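Local coordinates for protein alkylpurine DNA glycosylase AlkC (Pseudomonas fluorescens, PDB 5VHV) that probably excises alkylated purine bases from DNA as a repair glycosylase, acting without flipping the damaged nucleotide out of the helix, at residues I265-R270 against Q326-M331; Y295-G300 against K335-R340. All blocks are in the same frame, centred on the assembly; numbering follows the deposited sequence.

Interaction 1 (I265-R270 against Q326-M331); sequences INLGER and QHIRDM. With nucleotides of chain D.
The tight turn between strands 253-265 and 270-279 meets the end of edge strand 319-327 at one end of the Ig-like beta domain. Arg270 and His327 form an antiparallel non-hydrogen-bonded pair. Their side chains share one sheet face, where the Arg270 guanidinium lies flat on the His327 ring, centres 3.6 Å apart and planes at 5°. The Arg270 chain bends at chi2 (80°), which folds the guanidinium back over the ring. The opposite ring face carries Arg329 CD, so two arginines sandwich the histidine. Arg329 NH1 also donates to His327 O at 3.0 Å, with the oxygen in the guanidinium plane.

Two backbone bonds carry the pairing past the strand end. Gly268 N donates to Ile328 O at 2.7 Å, and Ile328 N donates to Glu269 O at 2.9 Å. On the buried side Ile265 CD1 meets Ile328 CB at 3.9 Å. Leu267 CD2 lies against the Asp330 carboxylate, whose OD1 accepts a hydrogen bond from His336 N. Met331 SD reaches the DNA, 3.8 Å from C5' of DA4 of chain D. The type II turn from Asn266 to Glu269, with Gly268 third, joins antiparallel strands 253-265 and 270-279 as a hairpin connection of the Ig-like domain.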
ATOM      1  N   ILE A 265       1.101 -15.766  29.485  1.00 20.97           N
ATOM      2  CA  ILE A 265      -0.244 -15.466  29.016  1.00 21.72           C
ATOM      3  C   ILE A 265      -0.822 -16.665  28.279  1.00 25.66           C
ATOM      4  O   ILE A 265      -0.100 -17.509  27.745  1.00 23.26           O
ATOM      5  CB  ILE A 265      -0.304 -14.226  28.091  1.00 21.92           C
ATOM      6  CG1 ILE A 265       0.624 -14.393  26.885  1.00 20.61           C
ATOM      7  CG2 ILE A 265       0.006 -12.963  28.858  1.00 24.69           C
ATOM      8  CD1 ILE A 265       0.187 -13.528  25.695  1.00 22.45           C
ATOM      9  N   ASN A 266      -2.151 -16.727  28.260  1.00 22.57           N
ATOM     10  CA  ASN A 266      -2.866 -17.542  27.292  1.00 25.14           C
ATOM     11  C   ASN A 266      -3.124 -16.728  26.037  1.00 27.41           C
ATOM     12  O   ASN A 266      -3.224 -15.499  26.073  1.00 22.40           O
ATOM     13  CB  ASN A 266      -4.199 -18.034  27.856  1.00 30.34           C
ATOM     14  CG  ASN A 266      -4.028 -18.844  29.103  1.00 35.81           C
ATOM     15  OD1 ASN A 266      -3.186 -19.722  29.164  1.00 31.11           O
ATOM     16  ND2 ASN A 266      -4.824 -18.541  30.118  1.00 42.14           N
ATOM     17  N   LEU A 267      -3.246 -17.430  24.919  1.00 22.38           N
ATOM     18  CA  LEU A 267      -3.642 -16.786  23.684  1.00 20.76           C
ATOM     19  C   LEU A 267      -4.956 -16.048  23.895  1.00 23.72           C
ATOM     20  O   LEU A 267      -5.887 -16.574  24.517  1.00 24.15           O
ATOM     21  CB  LEU A 267      -3.767 -17.838  22.584  1.00 27.84           C
ATOM     22  CG  LEU A 267      -3.670 -17.435  21.119  1.00 29.56           C
ATOM     23  CD1 LEU A 267      -2.471 -16.562  20.842  1.00 24.75           C
ATOM     24  CD2 LEU A 267      -3.609 -18.690  20.242  1.00 40.07           C
ATOM     25  N   GLY A 268      -5.018 -14.817  23.400  1.00 19.70           N
ATOM     26  CA  GLY A 268      -6.144 -13.941  23.595  1.00 20.17           C
ATOM     27  C   GLY A 268      -5.911 -12.829  24.592  1.00 21.97           C
ATOM     28  O   GLY A 268      -6.691 -11.862  24.607  1.00 24.66           O
ATOM     29  N   GLU A 269      -4.887 -12.945  25.441  1.00 21.63           N
ATOM     30  CA  GLU A 269      -4.603 -11.941  26.453  1.00 19.34           C
ATOM     31  C   GLU A 269      -3.714 -10.832  25.878  1.00 23.21           C
ATOM     32  O   GLU A 269      -3.215 -10.912  24.754  1.00 20.32           O
ATOM     33  CB  GLU A 269      -3.916 -12.569  27.667  1.00 22.49           C
ATOM     34  CG  GLU A 269      -4.762 -13.505  28.502  1.00 22.44           C
ATOM     35  CD  GLU A 269      -3.934 -14.087  29.674  1.00 24.43           C
ATOM     36  OE1 GLU A 269      -3.749 -15.309  29.734  1.00 36.37           O
ATOM     37  OE2 GLU A 269      -3.420 -13.300  30.505  1.00 36.45           O
ATOM     38  N   ARG A 270      -3.518  -9.791  26.675  1.00 22.36           N
ATOM     39  CA  ARG A 270      -2.626  -8.691  26.336  1.00 14.84           C
ATOM     40  C   ARG A 270      -1.314  -8.803  27.086  1.00 19.83           C
ATOM     41  O   ARG A 270      -1.274  -9.211  28.248  1.00 22.77           O
ATOM     42  CB  ARG A 270      -3.247  -7.337  26.699  1.00 18.74           C
ATOM     43  CG  ARG A 270      -4.182  -6.731  25.651  1.00 25.95           C
ATOM     44  CD  ARG A 270      -5.558  -7.328  25.669  1.00 30.53           C
ATOM     45  NE  ARG A 270      -6.498  -6.604  24.801  1.00 26.29           N
ATOM     46  CZ  ARG A 270      -7.674  -7.094  24.424  1.00 25.02           C
ATOM     47  NH1 ARG A 270      -8.061  -8.295  24.834  1.00 39.79           N
ATOM     48  NH2 ARG A 270      -8.457  -6.392  23.625  1.00 30.87           N
ATOM     49  N   GLN A 326      -0.150  -4.829  23.851  1.00 16.51           N
ATOM     50  CA  GLN A 326      -0.347  -5.551  22.593  1.00 12.69           C
ATOM     51  C   GLN A 326      -1.236  -6.755  22.834  1.00 15.23           C
ATOM     52  O   GLN A 326      -1.038  -7.500  23.793  1.00 17.19           O
ATOM     53  CB  GLN A 326       0.984  -5.983  21.958  1.00 17.65           C
ATOM     54  CG  GLN A 326       0.852  -6.415  20.502  1.00 16.60           C
ATOM     55  CD  GLN A 326       2.168  -6.826  19.881  1.00 16.10           C
ATOM     56  OE1 GLN A 326       3.219  -6.243  20.165  1.00 19.21           O
ATOM     57  NE2 GLN A 326       2.121  -7.865  19.054  1.00 19.37           N
ATOM     58  N   HIS A 327      -2.227  -6.924  21.973  1.00 15.85           N
ATOM     59  CA  HIS A 327      -3.232  -7.972  22.115  1.00 15.64           C
ATOM     60  C   HIS A 327      -2.766  -9.189  21.322  1.00 20.43           C
ATOM     61  O   HIS A 327      -2.731  -9.157  20.090  1.00 19.64           O
ATOM     62  CB  HIS A 327      -4.576  -7.446  21.628  1.00 15.37           C
ATOM     63  CG  HIS A 327      -5.700  -8.439  21.684  1.00 17.41           C
ATOM     64  ND1 HIS A 327      -6.871  -8.249  20.983  1.00 22.54           N
ATOM     65  CD2 HIS A 327      -5.847  -9.610  22.352  1.00 21.35           C
ATOM     66  CE1 HIS A 327      -7.693  -9.256  21.216  1.00 25.09           C
ATOM     67  NE2 HIS A 327      -7.095 -10.100  22.041  1.00 22.59           N
ATOM     68  N   ILE A 328      -2.366 -10.248  22.025  1.00 15.19           N
ATOM     69  CA  ILE A 328      -1.789 -11.432  21.388  1.00 15.72           C
ATOM     70  C   ILE A 328      -2.908 -12.449  21.183  1.00 16.46           C
ATOM     71  O   ILE A 328      -3.338 -13.126  22.125  1.00 19.25           O
ATOM     72  CB  ILE A 328      -0.652 -12.031  22.216  1.00 19.09           C
ATOM     73  CG1 ILE A 328       0.385 -10.972  22.608  1.00 19.38           C
ATOM     74  CG2 ILE A 328      -0.003 -13.172  21.445  1.00 20.63           C
ATOM     75  CD1 ILE A 328       1.120 -10.337  21.436  1.00 22.17           C
ATOM     76  N   ARG A 329      -3.366 -12.575  19.943  1.00 18.48           N
ATOM     77  CA  ARG A 329      -4.452 -13.483  19.619  1.00 17.58           C
ATOM     78  C   ARG A 329      -4.286 -13.905  18.167  1.00 20.15           C
ATOM     79  O   ARG A 329      -3.719 -13.170  17.364  1.00 18.96           O
ATOM     80  CB  ARG A 329      -5.814 -12.826  19.863  1.00 18.80           C
ATOM     81  CG  ARG A 329      -6.323 -11.910  18.758  1.00 21.72           C
ATOM     82  CD  ARG A 329      -5.528 -10.617  18.644  1.00 19.93           C
ATOM     83  NE  ARG A 329      -6.151  -9.691  17.705  1.00 20.23           N
ATOM     84  CZ  ARG A 329      -5.640  -8.512  17.367  1.00 19.14           C
ATOM     85  NH1 ARG A 329      -4.494  -8.088  17.908  1.00 19.94           N
ATOM     86  NH2 ARG A 329      -6.280  -7.753  16.482  1.00 20.42           N
ATOM     87  N   ASP A 330      -4.760 -15.100  17.839  1.00 21.62           N
ATOM     88  CA  ASP A 330      -4.677 -15.556  16.459  1.00 17.10           C
ATOM     89  C   ASP A 330      -5.499 -14.660  15.540  1.00 19.95           C
ATOM     90  O   ASP A 330      -6.595 -14.208  15.880  1.00 24.39           O
ATOM     91  CB  ASP A 330      -5.127 -17.008  16.348  1.00 21.28           C
ATOM     92  CG  ASP A 330      -4.020 -17.985  16.709  1.00 25.02           C
ATOM     93  OD1 ASP A 330      -2.855 -17.564  16.878  1.00 20.09           O
ATOM     94  OD2 ASP A 330      -4.320 -19.175  16.852  1.00 24.46           O
ATOM     95  N   MET A 331      -4.928 -14.404  14.376  1.00 23.04           N
ATOM     96  CA  MET A 331      -5.384 -13.418  13.414  1.00 22.90           C
ATOM     97  C   MET A 331      -5.218 -14.021  12.040  1.00 22.83           C
ATOM     98  O   MET A 331      -4.382 -14.904  11.839  1.00 21.68           O
ATOM     99  CB  MET A 331      -4.541 -12.145  13.493  1.00 21.81           C
ATOM    100  CG  MET A 331      -4.827 -11.349  14.691  1.00 26.09           C
ATOM    101  SD  MET A 331      -3.813  -9.911  14.739  0.93 21.49           S
ATOM    102  CE  MET A 331      -2.257 -10.513  15.315  1.00 26.73           C
TER
ATOM    103  P    DC D   5      -6.138  -9.784  11.031  1.00 25.07           P
ATOM    104  OP1  DC D   5      -7.152 -10.508  11.801  1.00 30.74           O
ATOM    105  OP2  DC D   5      -4.971 -10.410  10.399  1.00 27.54           O
ATOM    106  O5'  DC D   5      -6.818  -9.244   9.679  1.00 20.13           O
ATOM    107  C5'  DC D   5      -8.034  -8.532   9.738  1.00 20.05           C
ATOM    108  C4'  DC D   5      -8.321  -7.906   8.379  1.00 16.03           C
ATOM    109  O4'  DC D   5      -7.367  -6.859   8.134  1.00 18.70           O
ATOM    110  C3'  DC D   5      -8.184  -8.871   7.180  1.00 20.84           C
ATOM    111  O3'  DC D   5      -9.428  -9.077   6.578  1.00 21.32           O
ATOM    112  C2'  DC D   5      -7.210  -8.171   6.221  1.00 21.86           C
ATOM    113  C1'  DC D   5      -7.250  -6.736   6.734  1.00 18.32           C
ATOM    114  N1   DC D   5      -6.076  -5.913   6.437  1.00 16.94           N
ATOM    115  C2   DC D   5      -6.271  -4.636   5.880  1.00 12.95           C
ATOM    116  O2   DC D   5      -7.450  -4.245   5.656  1.00 17.03           O
ATOM    117  N3   DC D   5      -5.190  -3.875   5.605  1.00 14.35           N
ATOM    118  C4   DC D   5      -3.959  -4.336   5.880  1.00 14.39           C
ATOM    119  N4   DC D   5      -2.901  -3.553   5.592  1.00 17.03           N
ATOM    120  C5   DC D   5      -3.750  -5.632   6.453  1.00 17.08           C
ATOM    121  C6   DC D   5      -4.825  -6.376   6.714  1.00 19.19           C
ATOM    122  P    DA D   4      -0.583  -6.485  12.871  1.00 20.17           P
ATOM    123  OP1  DA D   4      -0.413  -7.491  13.928  1.00 22.09           O
ATOM    124  OP2  DA D   4       0.235  -6.433  11.643  1.00 18.94           O
ATOM    125  O5'  DA D   4      -2.088  -6.482  12.378  1.00 17.69           O
ATOM    126  C5'  DA D   4      -3.127  -6.473  13.352  1.00 17.01           C
ATOM    127  C4'  DA D   4      -4.488  -6.669  12.700  1.00 19.03           C
ATOM    128  O4'  DA D   4      -4.873  -5.469  11.977  1.00 22.21           O
ATOM    129  C3'  DA D   4      -4.563  -7.800  11.706  1.00 18.80           C
ATOM    130  O3'  DA D   4      -5.824  -8.456  11.844  1.00 22.31           O
ATOM    131  C2'  DA D   4      -4.388  -7.113  10.351  1.00 16.83           C
ATOM    132  C1'  DA D   4      -5.086  -5.767  10.604  1.00 17.86           C
ATOM    133  N9   DA D   4      -4.551  -4.624   9.869  1.00 16.58           N
ATOM    134  C8   DA D   4      -3.247  -4.298   9.708  1.00 15.93           C
ATOM    135  N7   DA D   4      -3.060  -3.184   9.059  1.00 16.38           N
ATOM    136  C5   DA D   4      -4.340  -2.716   8.826  1.00 14.57           C
ATOM    137  C6   DA D   4      -4.800  -1.573   8.175  1.00 13.25           C
ATOM    138  N6   DA D   4      -3.967  -0.667   7.663  1.00 14.34           N
ATOM    139  N1   DA D   4      -6.128  -1.384   8.092  1.00 12.89           N
ATOM    140  C2   DA D   4      -6.942  -2.301   8.644  1.00 15.76           C
ATOM    141  N3   DA D   4      -6.616  -3.439   9.270  1.00 16.34           N
ATOM    142  C4   DA D   4      -5.274  -3.579   9.319  1.00 16.18           C
TER

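Interaction 2 (Y295-G300 against K335-R340). With nucleotides of chain C.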
ATOM      1  N   TYR A 295       8.773 -14.055  17.261  1.00 16.34           N
ATOM      2  CA  TYR A 295       7.664 -14.990  17.404  1.00 18.47           C
ATOM      3  C   TYR A 295       8.102 -16.449  17.243  1.00 20.24           C
ATOM      4  O   TYR A 295       8.905 -16.784  16.365  1.00 22.78           O
ATOM      5  CB  TYR A 295       6.610 -14.680  16.366  1.00 18.83           C
ATOM      6  CG  TYR A 295       5.783 -13.454  16.657  1.00 17.26           C
ATOM      7  CD1 TYR A 295       4.676 -13.528  17.505  1.00 17.47           C
ATOM      8  CD2 TYR A 295       6.079 -12.243  16.058  1.00 19.07           C
ATOM      9  CE1 TYR A 295       3.885 -12.411  17.742  1.00 15.62           C
ATOM     10  CE2 TYR A 295       5.293 -11.108  16.293  1.00 18.98           C
ATOM     11  CZ  TYR A 295       4.210 -11.210  17.130  1.00 17.37           C
ATOM     12  OH  TYR A 295       3.441 -10.104  17.321  1.00 17.41           O
ATOM     13  N   VAL A 296       7.521 -17.334  18.063  1.00 18.41           N
ATOM     14  CA  VAL A 296       7.613 -18.768  17.804  1.00 22.60           C
ATOM     15  C   VAL A 296       6.686 -19.118  16.650  1.00 18.16           C
ATOM     16  O   VAL A 296       5.505 -18.737  16.650  1.00 21.90           O
ATOM     17  CB  VAL A 296       7.237 -19.577  19.058  1.00 23.69           C
ATOM     18  CG1 VAL A 296       7.356 -21.095  18.798  1.00 30.68           C
ATOM     19  CG2 VAL A 296       8.086 -19.149  20.265  1.00 25.67           C
ATOM     20  N   LYS A 297       7.194 -19.878  15.680  1.00 23.05           N
ATOM     21  CA  LYS A 297       6.399 -20.300  14.537  1.00 27.19           C
ATOM     22  C   LYS A 297       6.204 -21.812  14.577  1.00 27.36           C
ATOM     23  O   LYS A 297       6.701 -22.514  15.470  1.00 25.72           O
ATOM     24  CB  LYS A 297       7.050 -19.853  13.220  1.00 26.17           C
ATOM     25  CG  LYS A 297       7.380 -18.361  13.126  1.00 27.06           C
ATOM     26  CD  LYS A 297       6.166 -17.436  13.395  1.00 29.84           C
ATOM     27  CE  LYS A 297       4.975 -17.733  12.490  1.00 28.19           C
ATOM     28  NZ  LYS A 297       3.959 -16.609  12.550  1.00 28.89           N
ATOM     29  N   SER A 298       5.477 -22.318  13.580  1.00 24.64           N
ATOM     30  CA  SER A 298       5.182 -23.745  13.525  1.00 23.96           C
ATOM     31  C   SER A 298       6.465 -24.563  13.580  1.00 36.14           C
ATOM     32  O   SER A 298       6.532 -25.612  14.230  1.00 30.49           O
ATOM     33  CB  SER A 298       4.409 -24.074  12.245  1.00 26.49           C
ATOM     34  OG  SER A 298       4.068 -25.451  12.220  1.00 36.49           O
ATOM     35  N   THR A 299       7.477 -24.120  12.862  1.00 32.84           N
ATOM     36  CA  THR A 299       8.819 -24.638  13.016  1.00 30.33           C
ATOM     37  C   THR A 299       9.708 -23.430  13.239  1.00 40.93           C
ATOM     38  O   THR A 299       9.578 -22.425  12.530  1.00 36.29           O
ATOM     39  CB  THR A 299       9.281 -25.438  11.793  1.00 41.01           C
ATOM     40  OG1 THR A 299       9.816 -24.545  10.814  1.00 59.71           O
ATOM     41  CG2 THR A 299       8.122 -26.233  11.175  1.00 45.52           C
ATOM     42  N   GLY A 300      10.551 -23.500  14.264  1.00 31.60           N
ATOM     43  CA  GLY A 300      11.495 -22.425  14.524  1.00 34.34           C
ATOM     44  C   GLY A 300      10.834 -21.119  14.928  1.00 33.57           C
ATOM     45  O   GLY A 300       9.808 -21.079  15.615  1.00 28.84           O
ATOM     46  N   LYS A 335      -0.735 -16.606  12.935  1.00 19.02           N
ATOM     47  CA  LYS A 335      -1.013 -17.657  13.902  1.00 20.20           C
ATOM     48  C   LYS A 335       0.135 -17.733  14.903  1.00 21.05           C
ATOM     49  O   LYS A 335       1.296 -17.491  14.558  1.00 22.22           O
ATOM     50  CB  LYS A 335      -1.186 -19.006  13.198  1.00 27.26           C
ATOM     51  CG  LYS A 335      -1.524 -20.166  14.126  1.00 33.74           C
ATOM     52  CD  LYS A 335      -1.975 -21.397  13.325  1.00 53.74           C
ATOM     53  CE  LYS A 335      -1.903 -22.680  14.135  1.00 46.95           C
ATOM     54  NZ  LYS A 335      -2.891 -22.746  15.243  1.00 41.33           N
ATOM     55  N   HIS A 336      -0.200 -18.060  16.149  1.00 21.09           N
ATOM     56  CA  HIS A 336       0.777 -18.105  17.224  1.00 19.78           C
ATOM     57  C   HIS A 336       0.989 -19.536  17.697  1.00 20.57           C
ATOM     58  O   HIS A 336       0.131 -20.415  17.539  1.00 21.58           O
ATOM     59  CB  HIS A 336       0.361 -17.225  18.408  1.00 17.17           C
ATOM     60  CG  HIS A 336       0.165 -15.789  18.033  1.00 22.58           C
ATOM     61  ND1 HIS A 336      -0.952 -15.351  17.352  1.00 21.02           N
ATOM     62  CD2 HIS A 336       0.961 -14.705  18.186  1.00 22.70           C
ATOM     63  CE1 HIS A 336      -0.844 -14.055  17.115  1.00 20.95           C
ATOM     64  NE2 HIS A 336       0.300 -13.633  17.622  1.00 16.85           N
ATOM     65  N   TYR A 337       2.162 -19.744  18.291  1.00 18.63           N
ATOM     66  CA  TYR A 337       2.606 -21.048  18.737  1.00 18.78           C
ATOM     67  C   TYR A 337       3.206 -20.905  20.126  1.00 18.51           C
ATOM     68  O   TYR A 337       3.828 -19.877  20.427  1.00 19.47           O
ATOM     69  CB  TYR A 337       3.626 -21.604  17.757  1.00 21.43           C
ATOM     70  CG  TYR A 337       3.030 -21.741  16.374  1.00 22.62           C
ATOM     71  CD1 TYR A 337       2.986 -20.662  15.507  1.00 24.84           C
ATOM     72  CD2 TYR A 337       2.476 -22.943  15.961  1.00 25.35           C
ATOM     73  CE1 TYR A 337       2.426 -20.786  14.236  1.00 29.54           C
ATOM     74  CE2 TYR A 337       1.912 -23.078  14.710  1.00 27.65           C
ATOM     75  CZ  TYR A 337       1.890 -21.991  13.848  1.00 28.75           C
ATOM     76  OH  TYR A 337       1.332 -22.125  12.594  1.00 31.28           O
ATOM     77  N   PRO A 338       3.029 -21.901  20.989  1.00 20.84           N
ATOM     78  CA  PRO A 338       3.420 -21.736  22.391  1.00 26.83           C
ATOM     79  C   PRO A 338       4.927 -21.708  22.574  1.00 24.04           C
ATOM     80  O   PRO A 338       5.680 -22.310  21.811  1.00 25.25           O
ATOM     81  CB  PRO A 338       2.817 -22.969  23.073  1.00 27.00           C
ATOM     82  CG  PRO A 338       2.711 -23.986  21.978  1.00 33.10           C
ATOM     83  CD  PRO A 338       2.374 -23.198  20.748  1.00 24.84           C
ATOM     84  N   GLY A 339       5.358 -20.989  23.610  1.00 25.02           N
ATOM     85  CA  GLY A 339       6.741 -20.973  24.025  1.00 23.78           C
ATOM     86  C   GLY A 339       7.210 -19.573  24.371  1.00 21.26           C
ATOM     87  O   GLY A 339       6.427 -18.623  24.489  1.00 18.09           O
ATOM     88  N   ARG A 340       8.526 -19.468  24.501  1.00 21.11           N
ATOM     89  CA  ARG A 340       9.186 -18.238  24.913  1.00 22.45           C
ATOM     90  C   ARG A 340       9.222 -17.251  23.759  1.00 23.93           C
ATOM     91  O   ARG A 340       9.771 -17.550  22.692  1.00 21.06           O
ATOM     92  CB  ARG A 340      10.601 -18.558  25.408  1.00 20.51           C
ATOM     93  CG  ARG A 340      11.493 -17.333  25.692  1.00 24.55           C
ATOM     94  CD  ARG A 340      12.932 -17.778  26.049  1.00 26.42           C
ATOM     95  NE  ARG A 340      12.910 -18.622  27.225  1.00 30.72           N
ATOM     96  CZ  ARG A 340      13.641 -19.711  27.404  1.00 27.81           C
ATOM     97  NH1 ARG A 340      14.509 -20.131  26.477  1.00 29.97           N
ATOM     98  NH2 ARG A 340      13.492 -20.394  28.528  1.00 32.22           N
TER
ATOM     99  P    DT C   3       3.346 -20.544  10.394  1.00 28.53           P
ATOM    100  OP1  DT C   3       4.467 -20.921  11.289  1.00 28.28           O
ATOM    101  OP2  DT C   3       1.997 -20.242  10.886  1.00 29.05           O
ATOM    102  O5'  DT C   3       3.731 -19.305   9.473  1.00 28.56           O
ATOM    103  C5'  DT C   3       4.999 -19.274   8.904  1.00 27.04           C
ATOM    104  C4'  DT C   3       5.149 -18.101   7.963  1.00 28.37           C
ATOM    105  O4'  DT C   3       4.272 -18.256   6.834  1.00 28.74           O
ATOM    106  C3'  DT C   3       4.782 -16.741   8.552  1.00 22.29           C
ATOM    107  O3'  DT C   3       5.950 -16.087   8.995  1.00 27.11           O
ATOM    108  C2'  DT C   3       4.079 -16.001   7.393  1.00 24.36           C
ATOM    109  C1'  DT C   3       4.159 -16.996   6.236  1.00 27.40           C
ATOM    110  N1   DT C   3       2.985 -17.039   5.318  1.00 28.00           N
ATOM    111  C2   DT C   3       3.140 -16.606   4.016  1.00 33.60           C
ATOM    112  O2   DT C   3       4.171 -16.112   3.598  1.00 26.42           O
ATOM    113  N3   DT C   3       2.029 -16.742   3.231  1.00 23.82           N
ATOM    114  C4   DT C   3       0.813 -17.273   3.594  1.00 32.12           C
ATOM    115  O4   DT C   3      -0.124 -17.349   2.807  1.00 31.59           O
ATOM    116  C5   DT C   3       0.723 -17.732   4.968  1.00 28.20           C
ATOM    117  C7   DT C   3      -0.546 -18.320   5.485  1.00 31.29           C
ATOM    118  C6   DT C   3       1.804 -17.601   5.750  1.00 26.03           C
ATOM    119  P    DC C   4       5.866 -14.732   9.854  1.00 25.41           P
ATOM    120  OP1  DC C   4       7.224 -14.633  10.440  1.00 27.56           O
ATOM    121  OP2  DC C   4       4.646 -14.668  10.693  1.00 25.40           O
ATOM    122  O5'  DC C   4       5.759 -13.609   8.734  1.00 25.20           O
ATOM    123  C5'  DC C   4       6.859 -13.413   7.847  1.00 27.89           C
ATOM    124  C4'  DC C   4       6.484 -12.444   6.752  1.00 21.69           C
ATOM    125  O4'  DC C   4       5.482 -13.034   5.896  1.00 24.52           O
ATOM    126  C3'  DC C   4       5.891 -11.135   7.272  1.00 27.66           C
ATOM    127  O3'  DC C   4       6.792 -10.076   7.002  1.00 23.13           O
ATOM    128  C2'  DC C   4       4.557 -10.986   6.525  1.00 27.38           C
ATOM    129  C1'  DC C   4       4.669 -12.000   5.406  1.00 28.27           C
ATOM    130  N1   DC C   4       3.369 -12.583   4.960  1.00 24.46           N
ATOM    131  C2   DC C   4       3.020 -12.497   3.611  1.00 23.64           C
ATOM    132  O2   DC C   4       3.796 -11.941   2.822  1.00 25.39           O
ATOM    133  N3   DC C   4       1.856 -13.043   3.193  1.00 23.04           N
ATOM    134  C4   DC C   4       1.044 -13.634   4.070  1.00 26.18           C
ATOM    135  N4   DC C   4      -0.108 -14.134   3.600  1.00 22.01           N
ATOM    136  C5   DC C   4       1.376 -13.737   5.461  1.00 23.17           C
ATOM    137  C6   DC C   4       2.533 -13.191   5.862  1.00 23.95           C
TER
HETATM  138  O   HOH W   1       0.852 -10.951  17.346  1.00 16.81           O
HETATM  139  O   HOH W   2       3.840 -17.264  17.997  1.00 20.98           O
HETATM  140  O   HOH W   3       3.370 -16.041  15.393  1.00 19.50           O
HETATM  141  O   HOH W   4       1.619 -17.414  11.231  1.00 25.91           O
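Tyr337 crosses from the 335-340 segment to the 295-300 loop and ends on DNA. Its CB packs against Val296 CG1 at 3.9 Å. Its CG and CD1 lie beneath the Lys297-Ser298 peptide. Ser298 N sits over the centre of the ring, 3.4 Å above its plane, while Val296 O is at the ring edge near CD1. CE2 and CZ meet Ser298 CB. At the tip, Tyr337 OH donates to OP2 of DT3 of chain C at 2.6 Å. With CG anti to the carbonyl carbon (chi1 -60°), the ring runs under the loop to this phosphate.

The loop grips the same phosphate from its own backbone: Ser298 N donates to OP1 of DT3 of chain C at 2.9 Å, nearly straight at 167°. These are phosphate contacts from the loops at one end of the Ig-like domain. Lys297 bends at chi2 and chi3 and turns NZ to OP2 of DC4 of chain C, at 2.8 Å. A weak bond of 3.4 Å joins Lys297 NZ to Lys335 O, and water 3 bridges these two atoms as well.

Farther from the DNA, water 2 links Val296 O to Tyr337 N. Val296 CG2 touches Arg340 O. Tyr295 CE1 comes to the edge of the His336 ring, 3.7 Å from His336 CD2, and water 1 joins Tyr295 OH to His336 NE2.

The helices of residues 11-244 come first and hold neither contact. Strand 253-265 then leads into the 265-270 turn, the first half of interaction 1. The chain continues through strands 270-279 and 285-294 to the 295-300 loop, which opens interaction 2. At the end of strand 319-327, residues 326-331 return to the first turn and close a loop of 55 residues. Residues 335-340, which run into strand 339-347, close the second, with 34 between. The loops cross, since the segments alternate. Gln326 bonds through OE1 to Tyr291 OH and weakly through NE2 to Tyr295 OH. Together the contacts tie loops of the Ig-like domain beside both DNA strands.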